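Local coordinates for SnoaL-like domain-containing protein (Catenulispora acidiphila, PDB 4H3U), which is of unknown function but has a ketosteroid isomerase-like fold and may take part in trimethylamine metabolism, at residues Ala117-Arg125 against Thr132-Leu140. Sequence-based numbering, arbitrary orientation. Where two conformers were deposited one is given.
Sequences AVPMATLLR and TSDQDYYSL. With CD (cadmium ion), chain D.
Ala121 and Tyr137 exchange backbone hydrogen bonds in both directions, each 2.9 Å from N to O, and Leu123 and Gln135 repeat the pattern. The axes, at 169°, make the pairing antiparallel, and the strands, consecutive in the chain, form a beta hairpin. Its regular ladder ends in a classic beta bulge, where Thr132 and Ser133 both face Arg125 and Thr132 N reaches Arg125 O at 2.8 Å. At the other end, water bridges Pro119 O and Ser139 N.

Among the polar side chains, Thr122 OG1 donates to Asp136 OD1 over 2.8 Å, from above the carboxylate plane (56° out). With OG1 beside its own backbone N (chi1 -67°), Thr122 turns its CG2 toward both Asp134 and Asp136. Asp134 OD1 lies 2.6 Å from Asp136 OD1.

Apolar contacts include Val118 CG2 on Tyr138 CB (4.0 Å) and, in the conformer given, selenomethionine Met120 alongside Tyr138, SE 4.5 Å from the ring centroid; this oblique Met-aromatic approach is doubtful for the other conformer.

On the opposite face, Tyr137 packs on its second-subunit counterpart. Asp136 is thus held by Thr122 OG1 and Tyr56 OH on the face that Trp34 of helix 29-39 packs against, consistent with a ketosteroid isomerase-like pocket.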
# COMPACT_ATOMS: atom_id res chain seq x y z
N ALA A 117 -8.17 0.29 -13.15
CA ALA A 117 -8.39 -0.70 -12.05
C ALA A 117 -7.01 -1.05 -11.54
O ALA A 117 -6.14 -1.45 -12.32
CB ALA A 117 -9.17 -1.90 -12.50
N VAL A 118 -6.79 -0.93 -10.22
CA VAL A 118 -5.50 -1.22 -9.63
C VAL A 118 -5.67 -2.04 -8.35
O VAL A 118 -6.67 -1.89 -7.63
CB VAL A 118 -4.72 0.07 -9.28
CG1 VAL A 118 -4.34 0.86 -10.54
CG2 VAL A 118 -5.47 0.99 -8.30
N PRO A 119 -4.65 -2.83 -7.99
CA PRO A 119 -4.68 -3.47 -6.68
C PRO A 119 -4.49 -2.42 -5.57
O PRO A 119 -3.71 -1.48 -5.69
CB PRO A 119 -3.49 -4.44 -6.73
CG PRO A 119 -2.57 -3.86 -7.75
CD PRO A 119 -3.45 -3.19 -8.76
N MSE A 120 -5.13 -2.65 -4.44
CA MSE A 120 -5.02 -1.77 -3.31
C MSE A 120 -4.85 -2.62 -2.10
O MSE A 120 -5.30 -3.77 -2.06
CB MSE A 120 -6.27 -0.88 -3.23
CG MSE A 120 -6.23 0.23 -2.15
SE MSE A 120 -7.74 1.51 -2.32
CE MSE A 120 -9.00 0.01 -2.48
N ALA A 121 -4.10 -2.06 -1.16
CA ALA A 121 -3.93 -2.66 0.19
C ALA A 121 -4.57 -1.69 1.17
O ALA A 121 -4.18 -0.52 1.24
CB ALA A 121 -2.45 -2.90 0.51
N THR A 122 -5.52 -2.18 1.96
CA THR A 122 -6.15 -1.39 2.99
C THR A 122 -5.95 -2.06 4.34
O THR A 122 -6.16 -3.26 4.53
CB THR A 122 -7.64 -1.19 2.70
OG1 THR A 122 -7.77 -0.38 1.52
CG2 THR A 122 -8.41 -0.58 3.87
N LEU A 123 -5.47 -1.26 5.27
CA LEU A 123 -5.21 -1.71 6.66
C LEU A 123 -6.25 -1.08 7.54
O LEU A 123 -6.31 0.16 7.67
CB LEU A 123 -3.82 -1.28 7.10
CG LEU A 123 -2.67 -1.65 6.17
CD1 LEU A 123 -1.33 -1.31 6.78
CD2 LEU A 123 -2.67 -3.09 5.71
N LEU A 124 -7.03 -1.94 8.23
CA LEU A 124 -8.00 -1.44 9.18
C LEU A 124 -7.58 -1.81 10.61
O LEU A 124 -7.02 -2.88 10.84
CB LEU A 124 -9.38 -2.08 8.97
CG LEU A 124 -10.03 -1.98 7.61
CD1 LEU A 124 -11.42 -2.62 7.64
CD2 LEU A 124 -10.10 -0.53 7.14
N ARG A 125 -7.90 -0.95 11.54
CA ARG A 125 -7.92 -1.29 12.95
C ARG A 125 -9.37 -1.16 13.38
O ARG A 125 -10.04 -0.20 13.02
CB ARG A 125 -7.04 -0.41 13.77
CG ARG A 125 -6.89 -0.91 15.20
CD ARG A 125 -5.87 -0.09 15.99
NE ARG A 125 -4.63 -0.10 15.23
CZ ARG A 125 -4.12 0.90 14.51
NH1 ARG A 125 -3.03 0.66 13.80
NH2 ARG A 125 -4.67 2.12 14.49
N THR A 132 -11.59 2.04 13.69
CA THR A 132 -10.90 3.14 14.30
C THR A 132 -9.86 3.78 13.38
O THR A 132 -9.55 4.95 13.53
CB THR A 132 -10.26 2.76 15.65
OG1 THR A 132 -9.25 1.78 15.44
CG2 THR A 132 -11.31 2.18 16.58
N SER A 133 -9.32 2.99 12.45
CA SER A 133 -8.34 3.48 11.48
C SER A 133 -8.47 2.74 10.16
O SER A 133 -8.65 1.53 10.14
CB SER A 133 -6.90 3.26 12.03
OG SER A 133 -5.91 3.51 11.06
N ASP A 134 -8.42 3.50 9.06
CA ASP A 134 -8.32 2.93 7.72
C ASP A 134 -7.13 3.64 7.04
O ASP A 134 -7.06 4.88 7.05
CB ASP A 134 -9.61 3.22 6.94
CG ASP A 134 -9.64 2.68 5.52
OD1 ASP A 134 -8.63 2.98 4.80
OD2 ASP A 134 -10.65 2.11 5.11
N GLN A 135 -6.22 2.87 6.47
CA GLN A 135 -5.17 3.36 5.57
C GLN A 135 -5.33 2.63 4.24
O GLN A 135 -5.33 1.41 4.20
CB GLN A 135 -3.81 3.03 6.12
CG GLN A 135 -3.49 3.67 7.43
CD GLN A 135 -2.13 3.22 7.89
OE1 GLN A 135 -1.12 3.51 7.21
NE2 GLN A 135 -2.09 2.42 8.93
N ASP A 136 -5.37 3.42 3.14
CA ASP A 136 -5.43 2.89 1.78
C ASP A 136 -4.12 3.17 1.05
O ASP A 136 -3.63 4.31 1.08
CB ASP A 136 -6.56 3.48 0.94
CG ASP A 136 -7.95 3.23 1.46
OD1 ASP A 136 -8.14 2.32 2.31
OD2 ASP A 136 -8.88 3.91 0.95
N TYR A 137 -3.56 2.16 0.41
CA TYR A 137 -2.35 2.23 -0.43
C TYR A 137 -2.63 1.64 -1.80
O TYR A 137 -3.20 0.57 -1.91
CB TYR A 137 -1.21 1.43 0.20
CG TYR A 137 -0.72 1.82 1.54
CD1 TYR A 137 0.47 2.57 1.67
CD2 TYR A 137 -1.39 1.47 2.72
CE1 TYR A 137 0.98 2.88 2.92
CE2 TYR A 137 -0.88 1.80 3.96
CZ TYR A 137 0.31 2.55 4.05
OH TYR A 137 0.84 2.91 5.28
N TYR A 138 -2.16 2.34 -2.87
CA TYR A 138 -2.32 1.87 -4.23
C TYR A 138 -1.39 2.67 -5.11
O TYR A 138 -0.90 3.74 -4.71
CB TYR A 138 -3.76 1.87 -4.75
CG TYR A 138 -4.50 3.19 -4.64
CD1 TYR A 138 -4.53 4.11 -5.68
CD2 TYR A 138 -5.11 3.54 -3.44
CE1 TYR A 138 -5.20 5.32 -5.52
CE2 TYR A 138 -5.78 4.74 -3.28
CZ TYR A 138 -5.82 5.64 -4.33
OH TYR A 138 -6.50 6.83 -4.20
N SER A 139 -1.15 2.22 -6.33
CA SER A 139 -0.24 2.91 -7.23
C SER A 139 -0.90 4.04 -7.97
O SER A 139 -1.62 3.81 -8.96
CB SER A 139 0.38 1.93 -8.21
OG SER A 139 1.16 2.61 -9.19
N LEU A 140 -0.65 5.27 -7.56
CA LEU A 140 -1.17 6.44 -8.28
C LEU A 140 -0.58 6.46 -9.69
O LEU A 140 -1.27 6.82 -10.64
CB LEU A 140 -0.91 7.74 -7.53
CG LEU A 140 -1.54 8.97 -8.21
CD1 LEU A 140 -3.05 8.90 -8.30
CD2 LEU A 140 -1.12 10.23 -7.45
CD CD D . 1.28 3.91 -3.66
O HOH W 1 -1.82 -0.31 -7.20
O HOH W 2 -4.92 1.36 9.85
O HOH W 3 -6.93 3.35 15.60